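Local atomic coordinates of clp gene regulator (ClgR) (Corynebacterium glutamicum, PDB entry 3F51), a protein that probably binds cis-regulatory DNA through a helix-turn-helix domain and activates transcription, probably of clp genes. Residues 27-32 with 85-90. Sequence-based numbering, arbitrary orientation.
Sequences EALGAA and ADVLIE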
ATOM      1  N   GLU A  27       3.945   8.171  -0.400  1.00 38.72           N
ATOM      2  CA  GLU A  27       3.318   9.490  -0.706  1.00 37.32           C
ATOM      3  C   GLU A  27       1.804   9.359  -0.867  1.00 37.76           C
ATOM      4  O   GLU A  27       0.996  10.122  -0.298  1.00 37.43           O
ATOM      5  CB  GLU A  27       3.972  10.153  -1.939  1.00 37.65           C
ATOM      6  N   ALA A  28       1.415   8.366  -1.627  1.00 36.75           N
ATOM      7  CA  ALA A  28       0.015   8.031  -1.812  1.00 36.84           C
ATOM      8  C   ALA A  28      -0.690   7.635  -0.497  1.00 35.96           C
ATOM      9  O   ALA A  28      -1.787   8.109  -0.217  1.00 35.46           O
ATOM     10  CB  ALA A  28      -0.067   6.834  -2.835  1.00 36.20           C
ATOM     11  N   LEU A  29      -0.087   6.748   0.293  1.00 36.07           N
ATOM     12  CA  LEU A  29      -0.712   6.343   1.560  1.00 38.75           C
ATOM     13  C   LEU A  29      -0.763   7.516   2.528  1.00 39.12           C
ATOM     14  O   LEU A  29      -1.750   7.692   3.246  1.00 40.26           O
ATOM     15  CB  LEU A  29       0.055   5.202   2.234  1.00 39.08           C
ATOM     16  CG  LEU A  29       0.021   3.827   1.630  1.00 43.85           C
ATOM     17  CD1 LEU A  29       1.138   3.043   2.346  1.00 46.15           C
ATOM     18  CD2 LEU A  29      -1.357   3.230   1.879  1.00 43.79           C
ATOM     19  N   GLY A  30       0.280   8.350   2.527  1.00 39.50           N
ATOM     20  CA  GLY A  30       0.280   9.500   3.423  1.00 38.51           C
ATOM     21  C   GLY A  30      -0.857  10.455   3.111  1.00 39.29           C
ATOM     22  O   GLY A  30      -1.570  10.905   4.031  1.00 39.47           O
ATOM     23  N   ALA A  31      -1.024  10.777   1.832  1.00 38.07           N
ATOM     24  CA  ALA A  31      -2.123  11.666   1.407  1.00 38.31           C
ATOM     25  C   ALA A  31      -3.480  11.031   1.698  1.00 37.27           C
ATOM     26  O   ALA A  31      -4.407  11.746   2.075  1.00 37.30           O
ATOM     27  CB  ALA A  31      -2.008  11.998  -0.110  1.00 38.03           C
ATOM     28  N   ALA A  32      -3.610   9.715   1.488  1.00 35.50           N
ATOM     29  CA  ALA A  32      -4.872   9.003   1.762  1.00 36.61           C
ATOM     30  C   ALA A  32      -5.211   9.058   3.260  1.00 36.95           C
ATOM     31  O   ALA A  32      -6.350   9.310   3.647  1.00 37.53           O
ATOM     32  CB  ALA A  32      -4.776   7.566   1.349  1.00 36.25           C
ATOM     33  N   ALA A  85      -7.679  -1.858   3.734  1.00 38.80           N
ATOM     34  CA  ALA A  85      -8.070  -2.007   2.327  1.00 37.38           C
ATOM     35  C   ALA A  85      -8.650  -0.709   1.791  1.00 37.47           C
ATOM     36  O   ALA A  85      -8.318  -0.279   0.674  1.00 36.75           O
ATOM     37  CB  ALA A  85      -9.072  -3.162   2.129  1.00 36.42           C
ATOM     38  N   ASP A  86      -9.503  -0.051   2.573  1.00 36.62           N
ATOM     39  CA  ASP A  86     -10.085   1.192   2.078  1.00 37.66           C
ATOM     40  C   ASP A  86      -9.036   2.261   1.822  1.00 37.57           C
ATOM     41  O   ASP A  86      -9.124   2.996   0.842  1.00 36.30           O
ATOM     42  CB  ASP A  86     -11.152   1.728   3.007  1.00 38.67           C
ATOM     43  CG  ASP A  86     -12.377   0.848   3.040  1.00 39.87           C
ATOM     44  OD1 ASP A  86     -12.592  -0.014   2.177  1.00 42.83           O
ATOM     45  OD2 ASP A  86     -13.121   1.002   3.995  1.00 50.06           O
ATOM     46  N   VAL A  87      -8.034   2.321   2.687  1.00 37.30           N
ATOM     47  CA  VAL A  87      -6.978   3.316   2.549  1.00 37.33           C
ATOM     48  C   VAL A  87      -6.100   2.970   1.334  1.00 36.70           C
ATOM     49  O   VAL A  87      -5.687   3.874   0.605  1.00 37.10           O
ATOM     50  CB  VAL A  87      -6.122   3.416   3.829  1.00 37.83           C
ATOM     51  CG1 VAL A  87      -4.973   4.370   3.622  1.00 39.68           C
ATOM     52  CG2 VAL A  87      -6.967   3.867   4.978  1.00 39.95           C
ATOM     53  N   LEU A  88      -5.833   1.688   1.110  1.00 34.92           N
ATOM     54  CA  LEU A  88      -5.121   1.280  -0.111  1.00 35.74           C
ATOM     55  C   LEU A  88      -5.815   1.666  -1.394  1.00 34.80           C
ATOM     56  O   LEU A  88      -5.160   2.063  -2.349  1.00 35.01           O
ATOM     57  CB  LEU A  88      -4.863  -0.213  -0.174  1.00 35.95           C
ATOM     58  CG  LEU A  88      -4.126  -0.773   1.051  1.00 41.58           C
ATOM     59  CD1 LEU A  88      -3.830  -2.289   0.803  1.00 40.76           C
ATOM     60  CD2 LEU A  88      -2.839   0.014   1.218  1.00 46.81           C
ATOM     61  N   ILE A  89      -7.131   1.492  -1.436  1.00 33.93           N
ATOM     62  CA  ILE A  89      -7.887   1.823  -2.639  1.00 33.57           C
ATOM     63  C   ILE A  89      -7.824   3.321  -2.860  1.00 33.80           C
ATOM     64  O   ILE A  89      -7.608   3.792  -3.986  1.00 34.11           O
ATOM     65  CB  ILE A  89      -9.347   1.314  -2.550  1.00 33.61           C
ATOM     66  CG1 ILE A  89      -9.379  -0.230  -2.592  1.00 31.24           C
ATOM     67  CG2 ILE A  89     -10.175   1.899  -3.680  1.00 33.14           C
ATOM     68  CD1 ILE A  89      -8.879  -0.908  -3.947  1.00 29.37           C
ATOM     69  N   GLU A  90      -8.004   4.080  -1.789  1.00 33.17           N
ATOM     70  CA  GLU A  90      -7.818   5.514  -1.875  1.00 35.41           C
ATOM     71  C   GLU A  90      -6.439   5.902  -2.448  1.00 34.84           C
ATOM     72  O   GLU A  90      -6.355   6.728  -3.349  1.00 33.85           O
ATOM     73  CB  GLU A  90      -8.001   6.150  -0.491  1.00 34.95           C
ATOM     74  CG  GLU A  90      -7.814   7.692  -0.493  1.00 41.48           C
ATOM     75  CD  GLU A  90      -8.959   8.493  -1.047  1.00 49.67           C
ATOM     76  OE1 GLU A  90      -8.790   9.738  -1.167  1.00 55.65           O
ATOM     77  OE2 GLU A  90     -10.027   7.929  -1.345  1.00 51.76           O
TER
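Leu29 and Leu88 meet through one methyl branch each, with CD2 of Leu29 3.6 Å from CD2 of Leu88. The two side chains run side by side and point the same way, so the touch is alongside rather than head-on. On Leu88 the CA–CB bond leads away from 27-32, and it is the CD2 branch that returns to the contact. Val87 approaches differently: its side chain crosses that of Leu29 at about a right angle, and its CG1, set anti to the backbone N (chi1 176°), lies 3.9 Å from CB of Ala32 and 4.2 Å from CD2 of Leu29. A single valine methyl thus touches residues one helical turn apart. The segments belong to helices 25-40 and 84-111, the first and last of an all-helical chain with a helix-turn-helix domain, probably of the XRE type; the axes of 27-32 and 85-90 approach to 8.8 Å, with their N-to-C directions 115° apart, a steep crossing in which small Ala32 faces the partner helix. Glu90 meets Ala32 with its aliphatic part, CG standing 3.6 Å from Ala32 CB, and a bend at chi2 (76°) then carries the carboxylate away from Ala32. No hydrogen bond links the segments, consistent with a buried apolar interface. Phe36 also packs on Glu90, while Leu25 of the second subunit packs against Leu88, so 85-90 also lies at the subunit interface.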